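Local coordinates for antigen MTB48, Mycobacterial protein (Mycobacterium smegmatis, PDB 4WJ1), which is secreted by the ESX-1 type VII system, probably takes part in DNA conjugation in recipient cells, and is represented here by its N-terminal PE and PPE domains, at residues L39-S44 against E267-G272; A54-T59 against Q276-G281; M137-A142 against N253-L258; H20-T25 against E68-A73. All coordinates share one frame; numbering follows the deposited sequence.

Contact 1 of 4, residues L39-S44 against E267-G272; sequences LATTAS and EAYANG
The first torsions of Tyr269 and Thr42 bring their hydroxyls together. Tyr269 holds CG anti to its backbone N (chi1 -180°), which sends the ring across to helix 40-96. Thr42 keeps OG1 beside its backbone N (chi1 -68°), where it faces the phenol. The two hydroxyls form a hydrogen bond, with Thr42 OG1 2.4 Å from Tyr269 OH. That length is very short and its exact value is doubtful. OG1 lies in the plane of the ring, at its edge. Thr42 OG1 is also hydrogen-bonded to Asp37 OD1, which binds Leu39 N as well. One carboxylate oxygen thus serves both the N-cap residue and the threonine.

Thr41 packs one residue earlier. Its methyl CG2 is 3.7 Å from Tyr269 CE2, and it also lies 3.8 Å from Ala270 CA. The Thr41 side chain lies alongside the Tyr269 ring and points the opposite way. Leu39 adds a looser apolar touch, CD1 to Tyr269 CE2 at 4.1 Å.

The two short helical segments run nearly parallel, at 12°, with axes 10.0 Å apart at closest approach. This joins the start of the long PE-domain helix to the end of a PPE-domain helix. Phe220 and Leu227 of helix 187-230 touch Tyr269 as well. Leu39 further reaches Ile145 and Ile146, so helix 139-147 also packs beside the start of helix 40-96.

Contact 2 of 4, residues A54-T59 against Q276-G281; sequences AKLKAT and QEIRPG
The five-membered ring of Pro280 is wedged against three side chains of helix 40-96. Leu56 CD2 lies on one side of the mean ring plane, 3.6 Å from Pro280 CG. Lys55 and Thr59 come to the rim from the other side of that plane. Lys55 CG is 3.7 Å from Pro280 CD, and Thr59 OG1 is 3.6 Å from Pro280 CG. The guanidinium of Arg279 has the Glu277 carboxylate well out of its plane. Glu277 OE2 is 3.5 Å from Arg279 NE, a salt bridge of charges alone with no N-H aimed at the oxygen.

With CG anti to the backbone N (chi1 173°), Lys55 lays the base of its chain beside the CD corner of the proline. Beyond CG the chain bends. NZ ends 4.3 Å from Glu277 OE2, farther than a salt bridge. Thr59 OG1 donates to Lys55 O at 2.7 Å. Thr59 N binds the same oxygen, which thus accepts two bonds.

The segment 276-281 is extended and follows helix 248-272. It lies along the PE-domain helix, and Pro280 also touches Met206 of helix 187-230. Gly281 O is hydrogen-bonded to Trp202 NE1. The Thr59 hydroxyl is satisfied within its own helix and meets the proline only by packing. Between the two segments the hold is mainly apolar. Lys55 and Glu277 probably attract weakly, and nearby Arg279, which shares that carboxylate, probably offsets part of this.

Contact 3 of 4, residues M137-A142 against N253-L258; sequences MDWEAA and NAWAML
Trp139 and Trp255 form a T-shaped (edge-to-face) aromatic pair where helix 139-147 starts against helix 248-272 of the PPE domain. The edge of Trp139 points at the face of Trp255. Their five-membered rings have centroids 4.5 Å apart and planes at 64°. Trp139 NE1 sits above the Trp255 face, offset toward the rim, 3.2 Å from Trp255 NE1. Both are donors, so this close pair is not a hydrogen bond.

Leu258 is the other main partner of Trp139. Its CB makes a CH-pi contact over one face of Trp139, 3.9 Å from the centroid of the five-membered ring. Leu258 CD1 lies 3.7 Å from Trp139 CZ2. Glu140 CG covers the opposite face of the indole, which is thus sandwiched. Trp139 holds CG between its backbone N and carbonyl carbon (chi1 72°), and this turns the ring toward Leu258.

Two acids border the edge of Trp255. Asp138 OD2 is 3.4 Å from Trp255 CZ2, and Glu140 OE2 stands 3.7 Å from Trp255 NE1, without a bond.

Farther out, Gln259 clamps the backbone: its NE2 binds Met137 O and its OE1 binds Trp139 N. Val237 of helix 234-242 also touches Trp139. Asp138 is the N-cap of helix 139-147. Its OD1 takes a nearly straight bond (168°) from Ala141 N at 3.0 Å, through the anti lone pair.

Contact 4 of 4, residues H20-T25 against E68-A73; sequences HECEST and ERIAAA
The backbones come close at two places, with Cys22 CA 5.5 Å from Ala71 CA and Glu23 CA 5.6 Å from Glu68 CA. The small Ala71 side chain lies at the closer of the two places.

Cys22 points its side chain at helix 40-96. It keeps SG beside its backbone N (chi1 -73°), and SG meets the methyl CG2 of Ile70 at 3.7 Å. Cys22 CB packs on Ala71, 4.0 Å from its CB. Glu23 lays its aliphatic part over the same methyl group. Its CG is 3.7 Å from Ala71 CB, so two consecutive residues share that one methyl.

The two helices run in opposite directions, as expected for the helical hairpin of a PE domain. Helix 12-22 is the short arm and helix 40-96 the long one. Behind the cysteine, Phe177 of helix 154-178 adds cover. Ile70 reaches Gln196 and Leu199 of helix 187-230, both within the PPE range. The hairpin is therefore packed against PPE-domain helices on this side.

Polar groups border the contact on the Glu23 side. The carboxylate of Glu23 has its main partner in Arg75: OE1 and Arg75 NH2 form a salt bridge. A water donates to Glu68 O at 3.0 Å and, weakly, to Glu23 OE2 at 3.3 Å, bridging the two segments.

As the chain leaves helix 12-22, Ser24 OG donates to Glu21 O at 2.7 Å, and Ser24 N binds the same carbonyl oxygen.

From the N terminus, 20-25 is the first of the contact segments; 68-73 closes contact 4 with it. Before that closure, 39-44 and 54-59 have already passed, and both find partners much later. Contact 4 therefore crosses contacts 1 and 2. Contact 3 opens and closes (137-142, 253-258) between the two halves of each of these. Contact 1 then closes at 267-272 and contact 2 at 276-281, so they cross too. Contacts 1, 2 and 4 share helix 40-96; contacts 1 and 3 share helix 248-272. Contacts 1 and 2 tie PE to PPE. Contacts 3 and 4, within one domain each, lie about 60 Å apart between centres. Leu39 and Met137 join contacts 1 and 3 directly.

Contact 1 of 4, residues L39-S44 against E267-G272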
loop_
_atom_site.group_PDB
_atom_site.type_symbol
_atom_site.label_atom_id
_atom_site.label_comp_id
_atom_site.label_asym_id
_atom_site.label_seq_id
_atom_site.Cartn_x
_atom_site.Cartn_y
_atom_site.Cartn_z
ATOM N N LEU A 39 22.023 15.480 2.312
ATOM C CA LEU A 39 23.024 14.573 1.763
ATOM C C LEU A 39 22.462 13.850 0.549
ATOM O O LEU A 39 21.265 13.547 0.493
ATOM C CB LEU A 39 23.478 13.552 2.802
ATOM C CG LEU A 39 24.271 14.103 3.970
ATOM C CD1 LEU A 39 24.425 13.026 5.029
ATOM C CD2 LEU A 39 25.624 14.593 3.476
ATOM N N ALA A 40 23.335 13.565 -0.414
ATOM C CA ALA A 40 22.918 12.907 -1.645
ATOM C C ALA A 40 22.358 11.527 -1.336
ATOM O O ALA A 40 21.324 11.143 -1.867
ATOM C CB ALA A 40 24.079 12.814 -2.625
ATOM N N THR A 41 23.044 10.791 -0.471
ATOM C CA THR A 41 22.581 9.479 -0.025
ATOM C C THR A 41 21.196 9.596 0.590
ATOM O O THR A 41 20.306 8.812 0.279
ATOM C CB THR A 41 23.567 8.856 1.002
ATOM O OG1 THR A 41 24.800 8.544 0.352
ATOM C CG2 THR A 41 23.019 7.589 1.604
ATOM N N THR A 42 21.007 10.589 1.450
ATOM C CA THR A 42 19.717 10.787 2.084
ATOM C C THR A 42 18.624 11.055 1.054
ATOM O O THR A 42 17.547 10.497 1.146
ATOM C CB THR A 42 19.768 11.930 3.083
ATOM O OG1 THR A 42 20.602 11.554 4.192
ATOM C CG2 THR A 42 18.364 12.263 3.586
ATOM N N ALA A 43 18.906 11.893 0.060
ATOM C CA ALA A 43 17.909 12.211 -0.957
ATOM C C ALA A 43 17.543 10.972 -1.744
ATOM O O ALA A 43 16.398 10.797 -2.162
ATOM C CB ALA A 43 18.420 13.287 -1.905
ATOM N N SER A 44 18.539 10.127 -1.965
ATOM C CA SER A 44 18.356 8.989 -2.833
ATOM C C SER A 44 17.456 7.994 -2.144
ATOM O O SER A 44 16.428 7.603 -2.696
ATOM C CB SER A 44 19.690 8.350 -3.188
ATOM O OG SER A 44 19.467 7.088 -3.797
ATOM N N GLU A 267 30.274 6.511 4.298
ATOM C CA GLU A 267 30.360 5.225 3.631
ATOM C C GLU A 267 29.432 4.224 4.302
ATOM O O GLU A 267 28.675 3.526 3.640
ATOM C CB GLU A 267 31.803 4.715 3.640
ATOM C CG GLU A 267 32.014 3.369 2.952
ATOM C CD GLU A 267 33.497 3.040 2.733
ATOM O OE1 GLU A 267 34.368 3.702 3.353
ATOM O OE2 GLU A 267 33.791 2.121 1.930
ATOM N N ALA A 268 29.477 4.167 5.625
ATOM C CA ALA A 268 28.627 3.252 6.371
ATOM C C ALA A 268 27.162 3.610 6.169
ATOM O O ALA A 268 26.290 2.742 6.150
ATOM C CB ALA A 268 28.985 3.279 7.850
ATOM N N TYR A 269 26.897 4.898 6.016
ATOM C CA TYR A 269 25.540 5.384 5.812
ATOM C C TYR A 269 25.019 4.982 4.427
ATOM O O TYR A 269 23.878 4.557 4.266
ATOM C CB TYR A 269 25.520 6.897 5.991
ATOM C CG TYR A 269 24.175 7.552 5.813
ATOM C CD1 TYR A 269 23.042 7.074 6.471
ATOM C CD2 TYR A 269 24.045 8.673 5.005
ATOM C CE1 TYR A 269 21.820 7.690 6.312
ATOM C CE2 TYR A 269 22.834 9.291 4.842
ATOM C CZ TYR A 269 21.722 8.799 5.494
ATOM O OH TYR A 269 20.522 9.445 5.315
ATOM N N ALA A 270 25.875 5.123 3.426
ATOM C CA ALA A 270 25.524 4.756 2.067
ATOM C C ALA A 270 25.175 3.271 2.013
ATOM O O ALA A 270 24.107 2.907 1.529
ATOM C CB ALA A 270 26.660 5.081 1.121
ATOM N N ASN A 271 26.061 2.426 2.537
ATOM C CA ASN A 271 25.806 0.988 2.593
ATOM C C ASN A 271 24.586 0.621 3.419
ATOM O O ASN A 271 23.689 -0.070 2.943
ATOM C CB ASN A 271 27.019 0.253 3.149
ATOM C CG ASN A 271 28.227 0.379 2.255
ATOM O OD1 ASN A 271 28.105 0.716 1.076
ATOM N ND2 ASN A 271 29.408 0.111 2.808
ATOM N N GLY A 272 24.552 1.101 4.655
ATOM C CA GLY A 272 23.557 0.667 5.618
ATOM C C GLY A 272 22.146 1.102 5.313
ATOM O O GLY A 272 21.191 0.506 5.810
#

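Contact 2 of 4, residues A54-T59 against Q276-G281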
loop_
_atom_site.group_PDB
_atom_site.type_symbol
_atom_site.label_atom_id
_atom_site.label_comp_id
_atom_site.label_asym_id
_atom_site.label_seq_id
_atom_site.Cartn_x
_atom_site.Cartn_y
_atom_site.Cartn_z
ATOM N N ALA A 54 4.061 6.021 -2.763
ATOM C CA ALA A 54 3.159 6.480 -3.804
ATOM C C ALA A 54 2.604 5.294 -4.612
ATOM O O ALA A 54 1.427 5.277 -4.961
ATOM C CB ALA A 54 3.870 7.464 -4.721
ATOM N N LYS A 55 3.456 4.313 -4.903
ATOM C CA LYS A 55 3.038 3.144 -5.662
ATOM C C LYS A 55 2.012 2.357 -4.859
ATOM O O LYS A 55 1.032 1.860 -5.408
ATOM C CB LYS A 55 4.237 2.262 -6.023
ATOM C CG LYS A 55 3.876 0.919 -6.685
ATOM C CD LYS A 55 3.496 1.074 -8.151
ATOM C CE LYS A 55 4.075 -0.055 -9.010
ATOM N NZ LYS A 55 5.568 0.032 -9.159
ATOM N N LEU A 56 2.229 2.268 -3.552
ATOM C CA LEU A 56 1.309 1.544 -2.696
ATOM C C LEU A 56 -0.024 2.270 -2.628
ATOM O O LEU A 56 -1.073 1.655 -2.758
ATOM C CB LEU A 56 1.890 1.365 -1.298
ATOM C CG LEU A 56 2.927 0.254 -1.168
ATOM C CD1 LEU A 56 3.530 0.266 0.218
ATOM C CD2 LEU A 56 2.263 -1.069 -1.396
ATOM N N LYS A 57 0.014 3.582 -2.437
ATOM C CA LYS A 57 -1.224 4.338 -2.334
ATOM C C LYS A 57 -2.046 4.216 -3.608
ATOM O O LYS A 57 -3.260 4.051 -3.540
ATOM C CB LYS A 57 -0.946 5.805 -2.012
ATOM C CG LYS A 57 -0.477 5.983 -0.579
ATOM C CD LYS A 57 -0.305 7.457 -0.194
ATOM C CE LYS A 57 0.294 7.600 1.191
ATOM N NZ LYS A 57 0.731 9.014 1.467
ATOM N N ALA A 58 -1.384 4.286 -4.761
ATOM C CA ALA A 58 -2.076 4.179 -6.038
ATOM C C ALA A 58 -2.656 2.773 -6.209
ATOM O O ALA A 58 -3.753 2.605 -6.730
ATOM C CB ALA A 58 -1.146 4.511 -7.174
ATOM N N THR A 59 -1.911 1.779 -5.741
ATOM C CA THR A 59 -2.316 0.383 -5.819
ATOM C C THR A 59 -3.535 0.155 -4.939
ATOM O O THR A 59 -4.471 -0.538 -5.332
ATOM C CB THR A 59 -1.157 -0.548 -5.400
ATOM O OG1 THR A 59 -0.073 -0.391 -6.326
ATOM C CG2 THR A 59 -1.583 -2.003 -5.375
ATOM N N GLN A 276 15.215 -1.865 -0.632
ATOM C CA GLN A 276 14.717 -2.490 -1.847
ATOM C C GLN A 276 13.345 -1.947 -2.228
ATOM O O GLN A 276 12.553 -1.544 -1.367
ATOM C CB GLN A 276 14.672 -4.011 -1.705
ATOM C CG GLN A 276 14.538 -4.535 -0.285
ATOM C CD GLN A 276 14.690 -6.054 -0.214
ATOM O OE1 GLN A 276 15.761 -6.596 -0.505
ATOM N NE2 GLN A 276 13.611 -6.746 0.165
ATOM N N GLU A 277 13.096 -1.916 -3.533
ATOM C CA GLU A 277 11.842 -1.444 -4.101
ATOM C C GLU A 277 10.674 -2.295 -3.618
ATOM O O GLU A 277 10.780 -3.513 -3.519
ATOM C CB GLU A 277 11.915 -1.463 -5.634
ATOM C CG GLU A 277 10.713 -0.836 -6.326
ATOM C CD GLU A 277 10.784 -0.923 -7.844
ATOM O OE1 GLU A 277 11.829 -1.365 -8.382
ATOM O OE2 GLU A 277 9.783 -0.553 -8.498
ATOM N N ILE A 278 9.572 -1.635 -3.287
ATOM C CA ILE A 278 8.338 -2.311 -2.937
ATOM C C ILE A 278 7.524 -2.395 -4.208
ATOM O O ILE A 278 7.124 -1.364 -4.758
ATOM C CB ILE A 278 7.537 -1.556 -1.852
ATOM C CG1 ILE A 278 8.425 -1.219 -0.651
ATOM C CG2 ILE A 278 6.338 -2.364 -1.410
ATOM C CD1 ILE A 278 8.908 -2.442 0.093
ATOM N N ARG A 279 7.304 -3.606 -4.703
ATOM C CA ARG A 279 6.514 -3.758 -5.917
ATOM C C ARG A 279 5.236 -4.540 -5.664
ATOM O O ARG A 279 5.212 -5.749 -5.825
ATOM C CB ARG A 279 7.341 -4.430 -7.005
ATOM C CG ARG A 279 7.642 -3.502 -8.163
ATOM C CD ARG A 279 8.987 -3.816 -8.781
ATOM N NE ARG A 279 9.009 -3.487 -10.202
ATOM C CZ ARG A 279 10.030 -3.750 -11.008
ATOM N NH1 ARG A 279 11.116 -4.338 -10.524
ATOM N NH2 ARG A 279 9.967 -3.414 -12.291
ATOM N N PRO A 280 4.170 -3.848 -5.237
ATOM C CA PRO A 280 2.931 -4.567 -4.948
ATOM C C PRO A 280 2.215 -4.958 -6.236
ATOM O O PRO A 280 2.152 -4.170 -7.184
ATOM C CB PRO A 280 2.111 -3.546 -4.154
ATOM C CG PRO A 280 2.544 -2.228 -4.748
ATOM C CD PRO A 280 4.031 -2.397 -5.010
ATOM N N GLY A 281 1.676 -6.167 -6.271
ATOM C CA GLY A 281 0.888 -6.569 -7.415
ATOM C C GLY A 281 -0.467 -5.887 -7.411
ATOM O O GLY A 281 -1.022 -5.578 -6.352
#

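Contact 3 of 4, residues M137-A142 against N253-L258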
loop_
_atom_site.group_PDB
_atom_site.type_symbol
_atom_site.label_atom_id
_atom_site.label_comp_id
_atom_site.label_asym_id
_atom_site.label_seq_id
_atom_site.Cartn_x
_atom_site.Cartn_y
_atom_site.Cartn_z
HETATM N N MSE A 137 33.267 14.220 0.182
HETATM C CA MSE A 137 32.907 15.447 0.897
HETATM C C MSE A 137 33.898 15.861 1.981
HETATM O O MSE A 137 34.593 15.021 2.550
HETATM C CB MSE A 137 31.534 15.305 1.550
HETATM C CG MSE A 137 30.383 15.048 0.602
HETATM SE SE MSE A 137 28.751 15.453 1.575
HETATM C CE MSE A 137 29.250 17.249 2.169
ATOM N N ASP A 138 33.937 17.160 2.267
ATOM C CA ASP A 138 34.684 17.703 3.397
ATOM C C ASP A 138 33.895 17.502 4.697
ATOM O O ASP A 138 32.673 17.643 4.704
ATOM C CB ASP A 138 34.967 19.182 3.170
ATOM C CG ASP A 138 35.569 19.853 4.388
ATOM O OD1 ASP A 138 34.803 20.225 5.307
ATOM O OD2 ASP A 138 36.806 20.028 4.413
ATOM N N TRP A 139 34.578 17.188 5.796
ATOM C CA TRP A 139 33.870 16.789 7.014
ATOM C C TRP A 139 33.096 17.930 7.672
ATOM O O TRP A 139 32.020 17.703 8.231
ATOM C CB TRP A 139 34.832 16.166 8.028
ATOM C CG TRP A 139 35.792 17.094 8.710
ATOM C CD1 TRP A 139 37.063 17.386 8.318
ATOM C CD2 TRP A 139 35.580 17.795 9.942
ATOM N NE1 TRP A 139 37.651 18.250 9.215
ATOM C CE2 TRP A 139 36.761 18.513 10.221
ATOM C CE3 TRP A 139 34.502 17.902 10.822
ATOM C CZ2 TRP A 139 36.889 19.326 11.344
ATOM C CZ3 TRP A 139 34.636 18.712 11.949
ATOM C CH2 TRP A 139 35.816 19.412 12.194
ATOM N N GLU A 140 33.621 19.148 7.613
ATOM C CA GLU A 140 32.889 20.263 8.199
ATOM C C GLU A 140 31.671 20.546 7.327
ATOM O O GLU A 140 30.569 20.763 7.834
ATOM C CB GLU A 140 33.757 21.509 8.339
ATOM C CG GLU A 140 35.193 21.225 8.757
ATOM C CD GLU A 140 36.022 22.498 8.953
ATOM O OE1 GLU A 140 35.452 23.611 8.831
ATOM O OE2 GLU A 140 37.244 22.384 9.226
ATOM N N ALA A 141 31.870 20.510 6.012
ATOM C CA ALA A 141 30.777 20.706 5.071
ATOM C C ALA A 141 29.679 19.682 5.301
ATOM O O ALA A 141 28.498 20.014 5.235
ATOM C CB ALA A 141 31.279 20.622 3.646
ATOM N N ALA A 142 30.068 18.439 5.567
ATOM C CA ALA A 142 29.089 17.377 5.745
ATOM C C ALA A 142 28.397 17.491 7.102
ATOM O O ALA A 142 27.188 17.277 7.213
ATOM C CB ALA A 142 29.746 16.020 5.582
ATOM N N ASN A 253 46.746 16.685 12.208
ATOM C CA ASN A 253 46.402 15.290 12.465
ATOM C C ASN A 253 44.951 15.181 12.915
ATOM O O ASN A 253 44.229 14.265 12.511
ATOM C CB ASN A 253 47.335 14.677 13.507
ATOM C CG ASN A 253 48.752 14.497 12.979
ATOM O OD1 ASN A 253 48.955 14.268 11.782
ATOM N ND2 ASN A 253 49.739 14.606 13.868
ATOM N N ALA A 254 44.527 16.138 13.737
ATOM C CA ALA A 254 43.135 16.232 14.149
ATOM C C ALA A 254 42.210 16.391 12.943
ATOM O O ALA A 254 41.188 15.704 12.848
ATOM C CB ALA A 254 42.948 17.371 15.093
ATOM N N TRP A 255 42.561 17.295 12.031
ATOM C CA TRP A 255 41.725 17.532 10.864
ATOM C C TRP A 255 41.594 16.242 10.081
ATOM O O TRP A 255 40.501 15.856 9.688
ATOM C CB TRP A 255 42.288 18.645 9.969
ATOM C CG TRP A 255 41.332 19.036 8.872
ATOM C CD1 TRP A 255 40.443 20.082 8.886
ATOM C CD2 TRP A 255 41.151 18.373 7.615
ATOM N NE1 TRP A 255 39.723 20.107 7.707
ATOM C CE2 TRP A 255 40.141 19.072 6.914
ATOM C CE3 TRP A 255 41.744 17.255 7.011
ATOM C CZ2 TRP A 255 39.708 18.681 5.637
ATOM C CZ3 TRP A 255 41.317 16.869 5.737
ATOM C CH2 TRP A 255 40.305 17.581 5.069
ATOM N N ALA A 256 42.718 15.569 9.881
ATOM C CA ALA A 256 42.747 14.317 9.146
ATOM C C ALA A 256 41.877 13.254 9.804
ATOM O O ALA A 256 41.099 12.570 9.126
ATOM C CB ALA A 256 44.166 13.826 9.021
HETATM N N MSE A 257 42.006 13.117 11.119
HETATM C CA MSE A 257 41.217 12.141 11.864
HETATM C C MSE A 257 39.726 12.382 11.707
HETATM O O MSE A 257 38.959 11.449 11.470
HETATM C CB MSE A 257 41.577 12.163 13.342
HETATM C CG MSE A 257 42.799 11.366 13.671
HETATM SE SE MSE A 257 43.122 11.469 15.572
HETATM C CE MSE A 257 41.490 10.578 16.146
ATOM N N LEU A 258 39.325 13.640 11.831
ATOM C CA LEU A 258 37.925 14.006 11.690
ATOM C C LEU A 258 37.461 13.782 10.259
ATOM O O LEU A 258 36.332 13.355 10.023
ATOM C CB LEU A 258 37.706 15.457 12.120
ATOM C CG LEU A 258 37.971 15.688 13.614
ATOM C CD1 LEU A 258 38.357 17.117 13.885
ATOM C CD2 LEU A 258 36.742 15.310 14.420
#

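Contact 4 of 4, residues H20-T25 against E68-A73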
loop_
_atom_site.group_PDB
_atom_site.type_symbol
_atom_site.label_atom_id
_atom_site.label_comp_id
_atom_site.label_asym_id
_atom_site.label_seq_id
_atom_site.Cartn_x
_atom_site.Cartn_y
_atom_site.Cartn_z
ATOM N N HIS A 20 -22.796 -4.134 0.288
ATOM C CA HIS A 20 -22.546 -3.010 1.172
ATOM C C HIS A 20 -21.207 -3.192 1.883
ATOM O O HIS A 20 -20.406 -2.267 1.902
ATOM C CB HIS A 20 -23.693 -2.855 2.171
ATOM C CG HIS A 20 -23.472 -1.785 3.180
ATOM N ND1 HIS A 20 -23.547 -0.443 2.874
ATOM C CD2 HIS A 20 -23.175 -1.849 4.503
ATOM C CE1 HIS A 20 -23.303 0.273 3.956
ATOM N NE2 HIS A 20 -23.082 -0.561 4.960
ATOM N N GLU A 21 -20.944 -4.383 2.426
ATOM C CA GLU A 21 -19.656 -4.636 3.080
ATOM C C GLU A 21 -18.501 -4.427 2.120
ATOM O O GLU A 21 -17.459 -3.903 2.510
ATOM C CB GLU A 21 -19.560 -6.052 3.643
ATOM C CG GLU A 21 -20.484 -6.371 4.793
ATOM C CD GLU A 21 -20.400 -7.844 5.191
ATOM O OE1 GLU A 21 -20.993 -8.691 4.486
ATOM O OE2 GLU A 21 -19.728 -8.155 6.199
ATOM N N CYS A 22 -18.685 -4.853 0.873
ATOM C CA CYS A 22 -17.667 -4.679 -0.154
ATOM C C CYS A 22 -17.338 -3.226 -0.435
ATOM O O CYS A 22 -16.285 -2.935 -0.991
ATOM C CB CYS A 22 -18.114 -5.329 -1.455
ATOM S SG CYS A 22 -18.053 -7.101 -1.373
ATOM N N GLU A 23 -18.255 -2.328 -0.081
ATOM C CA GLU A 23 -18.088 -0.899 -0.309
ATOM C C GLU A 23 -17.528 -0.186 0.934
ATOM O O GLU A 23 -17.469 1.040 0.978
ATOM C CB GLU A 23 -19.432 -0.279 -0.713
ATOM C CG GLU A 23 -19.837 -0.596 -2.146
ATOM C CD GLU A 23 -21.200 -0.031 -2.523
ATOM O OE1 GLU A 23 -22.138 -0.058 -1.684
ATOM O OE2 GLU A 23 -21.313 0.458 -3.668
ATOM N N SER A 24 -17.139 -0.965 1.940
ATOM C CA SER A 24 -16.628 -0.422 3.186
ATOM C C SER A 24 -15.502 0.568 2.926
ATOM O O SER A 24 -14.564 0.285 2.190
ATOM C CB SER A 24 -16.129 -1.540 4.105
ATOM O OG SER A 24 -17.207 -2.289 4.633
ATOM N N THR A 25 -15.612 1.743 3.526
ATOM C CA THR A 25 -14.594 2.758 3.350
ATOM C C THR A 25 -13.294 2.320 3.971
ATOM O O THR A 25 -13.247 1.948 5.136
ATOM C CB THR A 25 -15.022 4.071 3.956
ATOM O OG1 THR A 25 -16.234 4.476 3.327
ATOM C CG2 THR A 25 -13.964 5.131 3.703
ATOM N N GLU A 68 -15.539 -2.127 -5.124
ATOM C CA GLU A 68 -16.747 -1.555 -5.701
ATOM C C GLU A 68 -17.270 -2.393 -6.861
ATOM O O GLU A 68 -18.470 -2.439 -7.086
ATOM C CB GLU A 68 -16.482 -0.129 -6.166
ATOM C CG GLU A 68 -16.128 0.810 -5.028
ATOM C CD GLU A 68 -15.447 2.066 -5.514
ATOM O OE1 GLU A 68 -14.782 2.732 -4.688
ATOM O OE2 GLU A 68 -15.581 2.378 -6.722
ATOM N N ARG A 69 -16.368 -3.044 -7.592
ATOM C CA ARG A 69 -16.774 -3.863 -8.725
ATOM C C ARG A 69 -17.461 -5.139 -8.248
ATOM O O ARG A 69 -18.482 -5.541 -8.805
ATOM C CB ARG A 69 -15.577 -4.196 -9.617
ATOM C CG ARG A 69 -14.952 -2.967 -10.245
ATOM C CD ARG A 69 -13.882 -3.315 -11.259
ATOM N NE ARG A 69 -14.471 -3.997 -12.399
ATOM C CZ ARG A 69 -14.340 -5.296 -12.645
ATOM N NH1 ARG A 69 -13.617 -6.059 -11.833
ATOM N NH2 ARG A 69 -14.921 -5.827 -13.711
ATOM N N ILE A 70 -16.917 -5.753 -7.202
ATOM C CA ILE A 70 -17.549 -6.917 -6.605
ATOM C C ILE A 70 -18.931 -6.541 -6.095
ATOM O O ILE A 70 -19.889 -7.283 -6.295
ATOM C CB ILE A 70 -16.715 -7.504 -5.462
ATOM C CG1 ILE A 70 -15.383 -8.023 -6.005
ATOM C CG2 ILE A 70 -17.486 -8.611 -4.741
ATOM C CD1 ILE A 70 -14.601 -8.820 -4.998
ATOM N N ALA A 71 -19.043 -5.375 -5.468
ATOM C CA ALA A 71 -20.343 -4.903 -4.982
ATOM C C ALA A 71 -21.327 -4.799 -6.130
ATOM O O ALA A 71 -22.474 -5.202 -6.018
ATOM C CB ALA A 71 -20.218 -3.551 -4.290
ATOM N N ALA A 72 -20.865 -4.240 -7.238
ATOM C CA ALA A 72 -21.732 -3.994 -8.365
ATOM C C ALA A 72 -22.150 -5.321 -8.996
ATOM O O ALA A 72 -23.291 -5.483 -9.422
ATOM C CB ALA A 72 -21.039 -3.101 -9.378
ATOM N N ALA A 73 -21.218 -6.263 -9.033
ATOM C CA ALA A 73 -21.475 -7.583 -9.587
ATOM C C ALA A 73 -22.525 -8.284 -8.742
ATOM O O ALA A 73 -23.447 -8.904 -9.267
ATOM C CB ALA A 73 -20.204 -8.386 -9.643
HETATM O O HOH W 1 -20.528 -0.255 -6.844
#